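Local atomic coordinates of translocator protein BipD (Burkholderia pseudomallei, PDB entry 3NFT), a protein that is required for invasion of epithelial cells and for survival within host cells, and probably regulates secretion of the effectors BipB and BipC by the type III secretion system. Residues A[134-139]-A[202-207]; A[138-143]-A[269-274]; A[171-176]-A[245-250]; A[229-234]-A[255-260]. All blocks are in the same frame, centred on the assembly; numbering follows the deposited sequence.

Contact 1: A[134-139]-A[202-207]; sequences KSDIDA and IARWRK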
# COMPACT_ATOMS: atom_id res chain seq x y z
N LYS A 134 -10.02 -6.36 -0.19
CA LYS A 134 -11.40 -6.44 -0.65
C LYS A 134 -11.53 -7.14 -2.01
O LYS A 134 -12.41 -7.98 -2.20
CB LYS A 134 -12.02 -5.04 -0.73
CG LYS A 134 -12.27 -4.35 0.60
CD LYS A 134 -12.89 -2.98 0.31
CE LYS A 134 -12.93 -2.07 1.50
NZ LYS A 134 -13.51 -0.75 1.09
N SER A 135 -10.65 -6.80 -2.95
CA SER A 135 -10.62 -7.45 -4.27
C SER A 135 -10.39 -8.96 -4.16
O SER A 135 -11.10 -9.76 -4.77
CB SER A 135 -9.54 -6.82 -5.18
OG SER A 135 -9.48 -7.47 -6.45
N ASP A 136 -9.41 -9.35 -3.36
CA ASP A 136 -9.09 -10.77 -3.20
C ASP A 136 -10.24 -11.54 -2.55
O ASP A 136 -10.55 -12.66 -2.95
CB ASP A 136 -7.81 -10.97 -2.40
CG ASP A 136 -6.56 -10.66 -3.19
OD1 ASP A 136 -6.61 -10.66 -4.44
OD2 ASP A 136 -5.52 -10.40 -2.57
N ILE A 137 -10.87 -10.93 -1.54
CA ILE A 137 -12.05 -11.55 -0.95
C ILE A 137 -13.13 -11.84 -1.95
O ILE A 137 -13.69 -12.94 -1.99
CB ILE A 137 -12.70 -10.65 0.15
CG1 ILE A 137 -11.81 -10.62 1.38
CG2 ILE A 137 -14.15 -11.10 0.47
CD1 ILE A 137 -12.14 -9.39 2.27
N ASP A 138 -13.44 -10.82 -2.74
CA ASP A 138 -14.47 -10.93 -3.75
C ASP A 138 -14.12 -11.95 -4.81
O ASP A 138 -14.97 -12.77 -5.21
CB ASP A 138 -14.66 -9.56 -4.45
CG ASP A 138 -15.46 -8.57 -3.62
OD1 ASP A 138 -15.56 -7.41 -4.07
OD2 ASP A 138 -16.00 -8.92 -2.55
N ALA A 139 -12.89 -11.89 -5.32
CA ALA A 139 -12.43 -12.82 -6.34
C ALA A 139 -12.57 -14.25 -5.85
O ALA A 139 -13.11 -15.13 -6.53
CB ALA A 139 -10.96 -12.57 -6.70
N ILE A 202 -4.27 -10.96 -14.42
CA ILE A 202 -4.72 -12.21 -15.05
C ILE A 202 -3.66 -13.30 -15.01
O ILE A 202 -3.96 -14.47 -14.76
CB ILE A 202 -5.17 -11.97 -16.51
CG1 ILE A 202 -6.35 -11.01 -16.55
CG2 ILE A 202 -5.49 -13.29 -17.19
CD1 ILE A 202 -7.51 -11.38 -15.68
N ALA A 203 -2.41 -12.92 -15.27
CA ALA A 203 -1.30 -13.88 -15.22
C ALA A 203 -1.17 -14.50 -13.82
O ALA A 203 -0.98 -15.70 -13.68
CB ALA A 203 0.00 -13.20 -15.63
N ARG A 204 -1.28 -13.66 -12.78
CA ARG A 204 -1.24 -14.15 -11.40
C ARG A 204 -2.37 -15.13 -11.13
O ARG A 204 -2.15 -16.19 -10.56
CB ARG A 204 -1.30 -12.98 -10.41
CG ARG A 204 -0.93 -13.35 -8.96
CD ARG A 204 -2.12 -13.82 -8.14
NE ARG A 204 -2.81 -12.73 -7.45
CZ ARG A 204 -3.84 -12.88 -6.62
NH1 ARG A 204 -4.33 -14.10 -6.37
NH2 ARG A 204 -4.40 -11.82 -6.05
N TRP A 205 -3.58 -14.77 -11.52
CA TRP A 205 -4.74 -15.64 -11.30
C TRP A 205 -4.66 -16.94 -12.10
O TRP A 205 -5.04 -18.00 -11.60
CB TRP A 205 -6.05 -14.91 -11.53
CG TRP A 205 -6.40 -14.01 -10.39
CD1 TRP A 205 -6.21 -12.67 -10.32
CD2 TRP A 205 -6.93 -14.40 -9.12
NE1 TRP A 205 -6.62 -12.18 -9.11
CE2 TRP A 205 -7.08 -13.23 -8.36
CE3 TRP A 205 -7.33 -15.61 -8.58
CZ2 TRP A 205 -7.59 -13.25 -7.06
CZ3 TRP A 205 -7.84 -15.62 -7.28
CH2 TRP A 205 -7.95 -14.46 -6.55
N ARG A 206 -4.13 -16.90 -13.33
CA ARG A 206 -3.90 -18.14 -14.06
C ARG A 206 -2.94 -19.05 -13.31
O ARG A 206 -3.19 -20.25 -13.19
CB ARG A 206 -3.32 -17.86 -15.47
CG ARG A 206 -4.33 -17.28 -16.41
CD ARG A 206 -3.74 -17.13 -17.83
NE ARG A 206 -4.70 -16.55 -18.77
CZ ARG A 206 -4.44 -15.56 -19.63
NH1 ARG A 206 -3.25 -14.98 -19.68
NH2 ARG A 206 -5.41 -15.12 -20.43
N LYS A 207 -1.85 -18.50 -12.77
CA LYS A 207 -0.90 -19.32 -12.00
C LYS A 207 -1.55 -19.86 -10.73
O LYS A 207 -1.37 -21.03 -10.39
CB LYS A 207 0.36 -18.55 -11.63
CG LYS A 207 1.27 -18.26 -12.80
CD LYS A 207 2.56 -17.60 -12.33
CE LYS A 207 3.47 -17.21 -13.50
NZ LYS A 207 4.67 -16.46 -13.01

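Contact 2: A[138-143]-A[269-274]; sequences DAYATI and VEKYSH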
# COMPACT_ATOMS: atom_id res chain seq x y z
N ASP A 138 -13.44 -10.82 -2.74
CA ASP A 138 -14.47 -10.93 -3.75
C ASP A 138 -14.12 -11.95 -4.81
O ASP A 138 -14.97 -12.77 -5.21
CB ASP A 138 -14.66 -9.56 -4.45
CG ASP A 138 -15.46 -8.57 -3.62
OD1 ASP A 138 -15.56 -7.41 -4.07
OD2 ASP A 138 -16.00 -8.92 -2.55
N ALA A 139 -12.89 -11.89 -5.32
CA ALA A 139 -12.43 -12.82 -6.34
C ALA A 139 -12.57 -14.25 -5.85
O ALA A 139 -13.11 -15.13 -6.53
CB ALA A 139 -10.96 -12.57 -6.70
N TYR A 140 -12.06 -14.52 -4.66
CA TYR A 140 -12.08 -15.88 -4.18
C TYR A 140 -13.47 -16.37 -3.89
O TYR A 140 -13.76 -17.54 -4.14
CB TYR A 140 -11.16 -16.08 -2.96
CG TYR A 140 -9.93 -16.86 -3.35
CD1 TYR A 140 -8.70 -16.27 -3.48
CD2 TYR A 140 -10.05 -18.21 -3.63
CE1 TYR A 140 -7.60 -17.02 -3.85
CE2 TYR A 140 -8.97 -18.95 -4.01
CZ TYR A 140 -7.75 -18.36 -4.12
OH TYR A 140 -6.72 -19.16 -4.53
N ALA A 141 -14.32 -15.50 -3.38
CA ALA A 141 -15.70 -15.86 -3.15
C ALA A 141 -16.37 -16.25 -4.47
O ALA A 141 -17.11 -17.22 -4.53
CB ALA A 141 -16.45 -14.69 -2.47
N THR A 142 -16.15 -15.46 -5.52
CA THR A 142 -16.78 -15.74 -6.81
C THR A 142 -16.26 -17.05 -7.38
O THR A 142 -17.02 -17.88 -7.87
CB THR A 142 -16.49 -14.61 -7.80
OG1 THR A 142 -17.00 -13.38 -7.27
CG2 THR A 142 -17.17 -14.91 -9.12
N ILE A 143 -14.94 -17.24 -7.32
CA ILE A 143 -14.34 -18.45 -7.86
C ILE A 143 -14.80 -19.68 -7.08
O ILE A 143 -15.18 -20.70 -7.66
CB ILE A 143 -12.81 -18.38 -7.80
CG1 ILE A 143 -12.31 -17.24 -8.68
CG2 ILE A 143 -12.16 -19.71 -8.20
CD1 ILE A 143 -10.89 -16.86 -8.38
N VAL A 269 -9.86 -25.68 -2.71
CA VAL A 269 -10.30 -25.40 -1.34
C VAL A 269 -9.07 -25.14 -0.45
O VAL A 269 -9.10 -24.31 0.45
CB VAL A 269 -11.19 -26.53 -0.80
CG1 VAL A 269 -11.40 -26.42 0.70
CG2 VAL A 269 -12.54 -26.53 -1.51
N GLU A 270 -7.99 -25.84 -0.69
CA GLU A 270 -6.74 -25.56 0.05
C GLU A 270 -6.20 -24.16 -0.25
O GLU A 270 -5.70 -23.46 0.63
CB GLU A 270 -5.70 -26.63 -0.28
CG GLU A 270 -6.00 -27.96 0.38
CD GLU A 270 -5.19 -29.12 -0.17
OE1 GLU A 270 -4.31 -28.91 -1.04
OE2 GLU A 270 -5.46 -30.25 0.28
N LYS A 271 -6.32 -23.72 -1.50
CA LYS A 271 -5.87 -22.40 -1.87
C LYS A 271 -6.78 -21.34 -1.25
O LYS A 271 -6.30 -20.30 -0.81
CB LYS A 271 -5.82 -22.27 -3.39
CG LYS A 271 -4.83 -23.19 -4.03
CD LYS A 271 -4.94 -23.09 -5.52
CE LYS A 271 -3.86 -23.89 -6.19
NZ LYS A 271 -4.20 -24.05 -7.63
N TYR A 272 -8.09 -21.62 -1.20
CA TYR A 272 -9.06 -20.75 -0.55
C TYR A 272 -8.72 -20.62 0.96
O TYR A 272 -8.76 -19.54 1.52
CB TYR A 272 -10.45 -21.31 -0.76
CG TYR A 272 -11.52 -20.66 0.05
CD1 TYR A 272 -11.90 -19.33 -0.17
CD2 TYR A 272 -12.18 -21.36 1.06
CE1 TYR A 272 -12.90 -18.73 0.61
CE2 TYR A 272 -13.19 -20.77 1.81
CZ TYR A 272 -13.55 -19.46 1.58
OH TYR A 272 -14.52 -18.86 2.35
N SER A 273 -8.39 -21.74 1.59
CA SER A 273 -7.98 -21.72 2.99
C SER A 273 -6.74 -20.85 3.22
O SER A 273 -6.65 -20.13 4.21
CB SER A 273 -7.74 -23.15 3.47
OG SER A 273 -8.94 -23.90 3.37
N HIS A 274 -5.78 -20.91 2.30
CA HIS A 274 -4.61 -20.03 2.33
C HIS A 274 -5.01 -18.55 2.21
O HIS A 274 -4.50 -17.70 2.94
CB HIS A 274 -3.57 -20.41 1.27
CG HIS A 274 -2.39 -19.51 1.25
ND1 HIS A 274 -2.21 -18.54 0.28
CD2 HIS A 274 -1.34 -19.39 2.10
CE1 HIS A 274 -1.08 -17.89 0.52
NE2 HIS A 274 -0.54 -18.38 1.62

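Contact 3: A[171-176]-A[245-250]; sequences KNMKID and ARYQAW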
# COMPACT_ATOMS: atom_id res chain seq x y z
N LYS A 171 -26.23 -62.14 -13.54
CA LYS A 171 -24.81 -61.80 -13.51
C LYS A 171 -24.42 -60.59 -14.38
O LYS A 171 -23.23 -60.26 -14.47
CB LYS A 171 -23.96 -63.02 -13.90
CG LYS A 171 -24.72 -64.17 -14.59
CD LYS A 171 -25.26 -63.80 -15.99
CE LYS A 171 -26.24 -64.86 -16.48
NZ LYS A 171 -26.85 -64.57 -17.81
N ASN A 172 -25.40 -59.93 -14.99
CA ASN A 172 -25.10 -58.82 -15.89
C ASN A 172 -25.64 -57.50 -15.37
O ASN A 172 -26.42 -57.47 -14.40
CB ASN A 172 -25.65 -59.10 -17.29
CG ASN A 172 -25.02 -60.35 -17.95
OD1 ASN A 172 -25.74 -61.18 -18.51
ND2 ASN A 172 -23.71 -60.46 -17.90
N MET A 173 -25.16 -56.41 -15.95
CA MET A 173 -25.60 -55.05 -15.66
C MET A 173 -26.11 -54.45 -16.96
O MET A 173 -25.55 -54.70 -18.04
CB MET A 173 -24.44 -54.19 -15.16
CG MET A 173 -23.78 -54.70 -13.91
SD MET A 173 -24.85 -54.54 -12.47
CE MET A 173 -24.63 -52.86 -11.96
N LYS A 174 -27.17 -53.68 -16.88
CA LYS A 174 -27.67 -52.92 -18.01
C LYS A 174 -27.36 -51.46 -17.77
O LYS A 174 -27.62 -50.92 -16.69
CB LYS A 174 -29.17 -53.13 -18.21
CG LYS A 174 -29.78 -52.33 -19.34
CD LYS A 174 -31.29 -52.53 -19.40
CE LYS A 174 -31.95 -51.66 -20.47
NZ LYS A 174 -33.41 -52.00 -20.63
N ILE A 175 -26.82 -50.80 -18.79
CA ILE A 175 -26.51 -49.40 -18.72
C ILE A 175 -27.08 -48.66 -19.92
O ILE A 175 -26.75 -48.95 -21.08
CB ILE A 175 -24.96 -49.15 -18.54
CG1 ILE A 175 -24.64 -47.67 -18.45
CG2 ILE A 175 -24.16 -49.85 -19.60
CD1 ILE A 175 -23.30 -47.40 -17.75
N ASP A 176 -27.98 -47.72 -19.63
CA ASP A 176 -28.55 -46.89 -20.68
C ASP A 176 -27.65 -45.70 -20.87
O ASP A 176 -27.90 -44.59 -20.40
CB ASP A 176 -29.99 -46.48 -20.39
CG ASP A 176 -31.01 -47.52 -20.81
OD1 ASP A 176 -32.14 -47.47 -20.25
OD2 ASP A 176 -30.73 -48.37 -21.72
N ALA A 245 -17.58 -58.01 -14.99
CA ALA A 245 -16.19 -57.60 -15.11
C ALA A 245 -16.04 -56.39 -16.04
O ALA A 245 -15.33 -55.45 -15.72
CB ALA A 245 -15.30 -58.73 -15.55
N ARG A 246 -16.75 -56.40 -17.17
CA ARG A 246 -16.68 -55.25 -18.08
C ARG A 246 -17.33 -54.00 -17.46
O ARG A 246 -16.86 -52.87 -17.63
CB ARG A 246 -17.32 -55.57 -19.43
CG ARG A 246 -16.39 -56.32 -20.33
CD ARG A 246 -16.98 -56.45 -21.74
NE ARG A 246 -16.15 -57.25 -22.66
CZ ARG A 246 -16.21 -58.58 -22.77
NH1 ARG A 246 -17.02 -59.30 -22.01
NH2 ARG A 246 -15.43 -59.20 -23.65
N TYR A 247 -18.41 -54.19 -16.71
CA TYR A 247 -19.03 -53.06 -16.04
C TYR A 247 -18.04 -52.45 -15.05
O TYR A 247 -17.88 -51.24 -14.95
CB TYR A 247 -20.31 -53.49 -15.33
CG TYR A 247 -20.86 -52.38 -14.47
CD1 TYR A 247 -20.58 -52.32 -13.11
CD2 TYR A 247 -21.61 -51.35 -15.04
CE1 TYR A 247 -21.05 -51.30 -12.34
CE2 TYR A 247 -22.09 -50.31 -14.27
CZ TYR A 247 -21.80 -50.27 -12.91
OH TYR A 247 -22.29 -49.22 -12.15
N GLN A 248 -17.35 -53.30 -14.30
CA GLN A 248 -16.43 -52.82 -13.29
C GLN A 248 -15.26 -52.08 -13.90
O GLN A 248 -14.78 -51.11 -13.33
CB GLN A 248 -15.96 -53.98 -12.39
CG GLN A 248 -17.09 -54.47 -11.49
CD GLN A 248 -16.70 -55.59 -10.53
OE1 GLN A 248 -15.73 -56.32 -10.75
NE2 GLN A 248 -17.49 -55.76 -9.48
N ALA A 249 -14.80 -52.54 -15.07
CA ALA A 249 -13.74 -51.83 -15.77
C ALA A 249 -14.19 -50.43 -16.15
O ALA A 249 -13.42 -49.46 -16.01
CB ALA A 249 -13.32 -52.58 -17.02
N TRP A 250 -15.42 -50.31 -16.66
CA TRP A 250 -15.96 -49.01 -17.01
C TRP A 250 -16.12 -48.12 -15.76
O TRP A 250 -15.74 -46.96 -15.74
CB TRP A 250 -17.31 -49.15 -17.75
CG TRP A 250 -17.98 -47.81 -17.81
CD1 TRP A 250 -17.67 -46.77 -18.65
CD2 TRP A 250 -18.95 -47.30 -16.88
NE1 TRP A 250 -18.44 -45.68 -18.34
CE2 TRP A 250 -19.23 -45.97 -17.26
CE3 TRP A 250 -19.64 -47.85 -15.81
CZ2 TRP A 250 -20.13 -45.17 -16.56
CZ3 TRP A 250 -20.54 -47.07 -15.12
CH2 TRP A 250 -20.78 -45.75 -15.49

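Contact 4: A[229-234]-A[255-260]; sequences IKMRDS and SGQKDN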
# COMPACT_ATOMS: atom_id res chain seq x y z
N ILE A 229 -15.98 -34.50 -20.29
CA ILE A 229 -15.88 -35.06 -21.65
C ILE A 229 -15.38 -36.51 -21.63
O ILE A 229 -15.94 -37.38 -22.28
CB ILE A 229 -14.99 -34.18 -22.51
CG1 ILE A 229 -15.72 -32.87 -22.79
CG2 ILE A 229 -14.58 -34.95 -23.79
CD1 ILE A 229 -14.86 -31.79 -23.49
N LYS A 230 -14.36 -36.77 -20.83
CA LYS A 230 -13.82 -38.13 -20.71
C LYS A 230 -14.87 -39.06 -20.12
O LYS A 230 -15.04 -40.18 -20.58
CB LYS A 230 -12.50 -38.16 -19.91
CG LYS A 230 -11.32 -37.64 -20.71
CD LYS A 230 -10.07 -37.51 -19.91
CE LYS A 230 -8.96 -36.81 -20.72
NZ LYS A 230 -8.84 -37.34 -22.10
N MET A 231 -15.61 -38.58 -19.11
CA MET A 231 -16.72 -39.36 -18.55
C MET A 231 -17.80 -39.64 -19.61
O MET A 231 -18.22 -40.77 -19.80
CB MET A 231 -17.33 -38.60 -17.38
CG MET A 231 -16.52 -38.59 -16.11
SD MET A 231 -17.34 -37.49 -14.93
CE MET A 231 -16.94 -38.24 -13.39
N ARG A 232 -18.20 -38.59 -20.31
CA ARG A 232 -19.18 -38.75 -21.40
C ARG A 232 -18.73 -39.76 -22.45
O ARG A 232 -19.48 -40.66 -22.87
CB ARG A 232 -19.46 -37.40 -22.07
CG ARG A 232 -20.66 -37.38 -22.99
CD ARG A 232 -20.62 -36.14 -23.90
NE ARG A 232 -19.40 -36.16 -24.70
CZ ARG A 232 -18.76 -35.10 -25.19
NH1 ARG A 232 -19.22 -33.86 -24.99
NH2 ARG A 232 -17.63 -35.28 -25.87
N ASP A 233 -17.49 -39.61 -22.91
CA ASP A 233 -16.97 -40.47 -23.98
C ASP A 233 -16.70 -41.91 -23.56
O ASP A 233 -16.54 -42.79 -24.42
CB ASP A 233 -15.68 -39.90 -24.55
CG ASP A 233 -15.87 -38.61 -25.29
OD1 ASP A 233 -14.83 -37.97 -25.54
OD2 ASP A 233 -17.03 -38.23 -25.63
N SER A 234 -16.71 -42.18 -22.25
CA SER A 234 -16.53 -43.54 -21.76
C SER A 234 -17.77 -44.42 -21.92
O SER A 234 -17.68 -45.64 -21.78
CB SER A 234 -16.10 -43.55 -20.28
OG SER A 234 -17.19 -43.20 -19.42
N SER A 255 -14.80 -43.61 -12.28
CA SER A 255 -14.36 -43.19 -10.97
C SER A 255 -13.04 -42.46 -10.99
O SER A 255 -12.81 -41.55 -10.18
CB SER A 255 -14.24 -44.41 -10.04
OG SER A 255 -15.52 -44.96 -9.83
N GLY A 256 -12.14 -42.86 -11.88
CA GLY A 256 -10.89 -42.16 -12.05
C GLY A 256 -11.11 -40.70 -12.42
O GLY A 256 -10.49 -39.81 -11.84
N GLN A 257 -12.03 -40.44 -13.34
CA GLN A 257 -12.35 -39.07 -13.72
C GLN A 257 -13.05 -38.30 -12.57
O GLN A 257 -12.72 -37.16 -12.30
CB GLN A 257 -13.23 -39.07 -14.95
CG GLN A 257 -12.53 -39.66 -16.18
CD GLN A 257 -11.24 -38.93 -16.58
OE1 GLN A 257 -11.13 -37.69 -16.49
NE2 GLN A 257 -10.24 -39.71 -17.03
N LYS A 258 -13.99 -38.97 -11.91
CA LYS A 258 -14.66 -38.42 -10.77
C LYS A 258 -13.62 -38.01 -9.71
O LYS A 258 -13.66 -36.90 -9.19
CB LYS A 258 -15.64 -39.47 -10.21
CG LYS A 258 -16.25 -39.13 -8.85
CD LYS A 258 -17.05 -40.27 -8.24
CE LYS A 258 -17.65 -39.89 -6.87
NZ LYS A 258 -16.73 -40.24 -5.73
N ASP A 259 -12.67 -38.91 -9.43
CA ASP A 259 -11.68 -38.61 -8.41
C ASP A 259 -10.76 -37.45 -8.83
O ASP A 259 -10.25 -36.69 -7.97
CB ASP A 259 -10.83 -39.83 -8.04
CG ASP A 259 -11.61 -40.92 -7.31
OD1 ASP A 259 -12.74 -40.66 -6.85
OD2 ASP A 259 -11.06 -42.04 -7.12
N ASN A 260 -10.51 -37.32 -10.13
CA ASN A 260 -9.74 -36.18 -10.62
C ASN A 260 -10.48 -34.86 -10.30
O ASN A 260 -9.86 -33.86 -9.88
CB ASN A 260 -9.49 -36.33 -12.11
CG ASN A 260 -8.33 -35.49 -12.64
OD1 ASN A 260 -7.88 -34.48 -12.04
ND2 ASN A 260 -7.86 -35.90 -13.81

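Contact 1: A[134-139]-A[202-207]
Arg204 NH2 reaches OD1 of Asp136 at 3.0 Å in the conformer described here, one of two modelled for Arg204, and makes a salt bridge from the short helix 202-209 to the long helix 121-160. The oxygen lies at the edge of the guanidinium, nearly in its plane, and the nitrogen comes to the syn side of OD1 but 35° out of the carboxylate plane. The two flat groups are steeply turned against each other, and the N-H points off the line to OD1, with an angle of 137°. Only one nitrogen grips one oxygen here. OD2 turns back to Gln132 in a weak bond.

Arg204 gets there by folding: its CG stands opposite the backbone N (chi1 -166°), and further bends at chi2 and chi3 lay the guanidinium over the indole of its neighbour Trp205. Trp205 CE2 lies 3.3 Å above the guanidinium plane, so the guanidinium lies over the rim of the indole while its edge faces Asp136. The far end of the same indole meets the long helix: Ala139 CB sits 3.5 Å from Trp205 CZ2 and almost as close to CH2, coming in obliquely.

Across the wider site, Pro121 and Gln118 of the second subunit pack on Asp136 and Arg204. Two side chains thus span segments 134-139 and 202-207, whose axes come no nearer than 13.8 Å, the arrangement of a short helix docked through a tryptophan against the flank of a helix predicted to be coiled coil.

Contact 2: A[138-143]-A[269-274]
The long helices 121-160 and 244-295, both predicted to form coiled coil, meet midway along the molecule through Tyr140, whose ring lies beside the backbone of Lys271 and Tyr272. The nearest CA atoms, those of Tyr140 and Tyr272, are 6.8 Å apart, close enough for a side chain of one helix to touch the main chain of the other. Tyr140 CE2 comes to 3.9 Å from Tyr272 CA, approaching obliquely. One bond back on the ring, Tyr140 CD2 meets Tyr272 CD1 at 4.1 Å, at the edge of the Tyr272 ring and near its plane. The two tyrosines slide past each other in opposite directions, and this is no face-to-face stack.

Beyond the ring, the Tyr140 hydroxyl rests against aliphatic carbon: OH lies 3.4 Å from Lys271 CB, and the two side chains cross at about a right angle. Its polar need is met by a hydrogen bond to the carboxylate of Glu208. Lys271, extended beyond CG, carries its NZ to the backbone O of that same glutamate, so Glu208 is bonded by each of the two side chains. Gly115 of the second subunit also packs on Lys271.

Tyr272, its CG opposite the backbone N (chi1 170°), places its ring among helices 41-56 and 76-103, where it packs on Leu47, Pro43, Val85 and His88, while Tyr140 touches Trp205 of helix 202-209.

Contact 3: A[171-176]-A[245-250]
Met173 and Tyr247 make a Met-aromatic contact between strand 172-175 and the start of helix 244-295. Met173 SD stands 4.9 Å from the Tyr247 ring centroid, above the face and only 11° off the normal, so the sulfur is over the ring but at a distance. The chain of Met173 is bent at chi2 (-69°) and again at chi3 (-83°), which curls the thioether back over the ring and brings its two ends down on the same face.

CH-pi contacts do the closer work. Met173 CE hangs 4.0 Å from the centroid of the Tyr247 ring, nearest CE1 and CZ. The second pair repeats the theme: Ile175 CD1 lies 3.9 Å from the centroid of the six-membered ring of Trp250, over the face and about equally far from CH2 and CZ3. Ile175 and Trp250 come from opposite directions, the methyl pointing onto the indole. Alternate strand residues thus put one side chain on each aromatic, three residues apart on the helix. Plain apolar packing adds Met173 CG at the other end of the tyrosine ring, 3.8 Å from Tyr247 CG.

No hydrogen bond joins the two segments; the polar ends go elsewhere, Tyr247 OH to Pro60 O and Trp250 NE1 to Ser234 OG. Strand 172-175 is the middle of an antiparallel three-stranded sheet, between 165-168 and 240-243, and this sheet lies against the first turns of helix 244-295, with Ile165 adding to the packing on Met173, Ile175 and Tyr247.

Contact 4: A[229-234]-A[255-260]
Met231 runs out nearly straight through chi2 (174°) before turning at chi3, and this carries its methyl across to helix 244-295; Gln257 on that helix bends at chi2 (-59°), which swings its amide across the aliphatic part of Lys230. Segments 229-233 and 255-260 run antiparallel, 165° between their directions, with axes 9.5 Å apart at their closest: a short helix, 226-233, laid along the flank of a long one predicted to be coiled coil.

Contact is by van der Waals packing, with no hydrogen bond across it. Met231 CG meets Gln257 CB at 3.5 Å as the two side chains slide past each other in opposite directions. The aliphatic part of Lys230 lies against the Gln257 amide, its CD 3.6 Å from Gln257 OE1 and about as far from NE2, while the ammonium end leads away. The inner edge is more buried, with Met158 of helix 121-160 touching both Met231 and Lys258, and Phe254 also packing on Met231. Lys258 sends its NZ to the backbone O of Phe54.

Met231 O accepts from both the backbone N and the OG of Ser234, the hydroxyl at 2.7 Å. Nearest of all across the helices is the Met231 methyl, whose CE presses on the backbone of the facing helix, 3.4 Å from Lys258 N.

Contacts 2, 3 and 4 all use helix 244-295, and contacts 1 and 2 share helix 121-160, so the long pair of helices carries every contact. Contacts 1, 2 and 3 are buried; contact 4 is only partly so. Contacts 1 and 2 touch directly, Trp205 packing on Tyr140 and Ile143, and both meet the second subunit, which neither 3 nor 4 does. Contact 3 lies toward one end, its centre about 44 Å from that of contact 1, and joins contact 4 through Trp250 and Ser234. A salt bridge distinguishes contact 1; the others pack, a tyrosine ring against facing backbone in contact 2, over aromatic faces in contact 3, along aliphatic chains in contact 4.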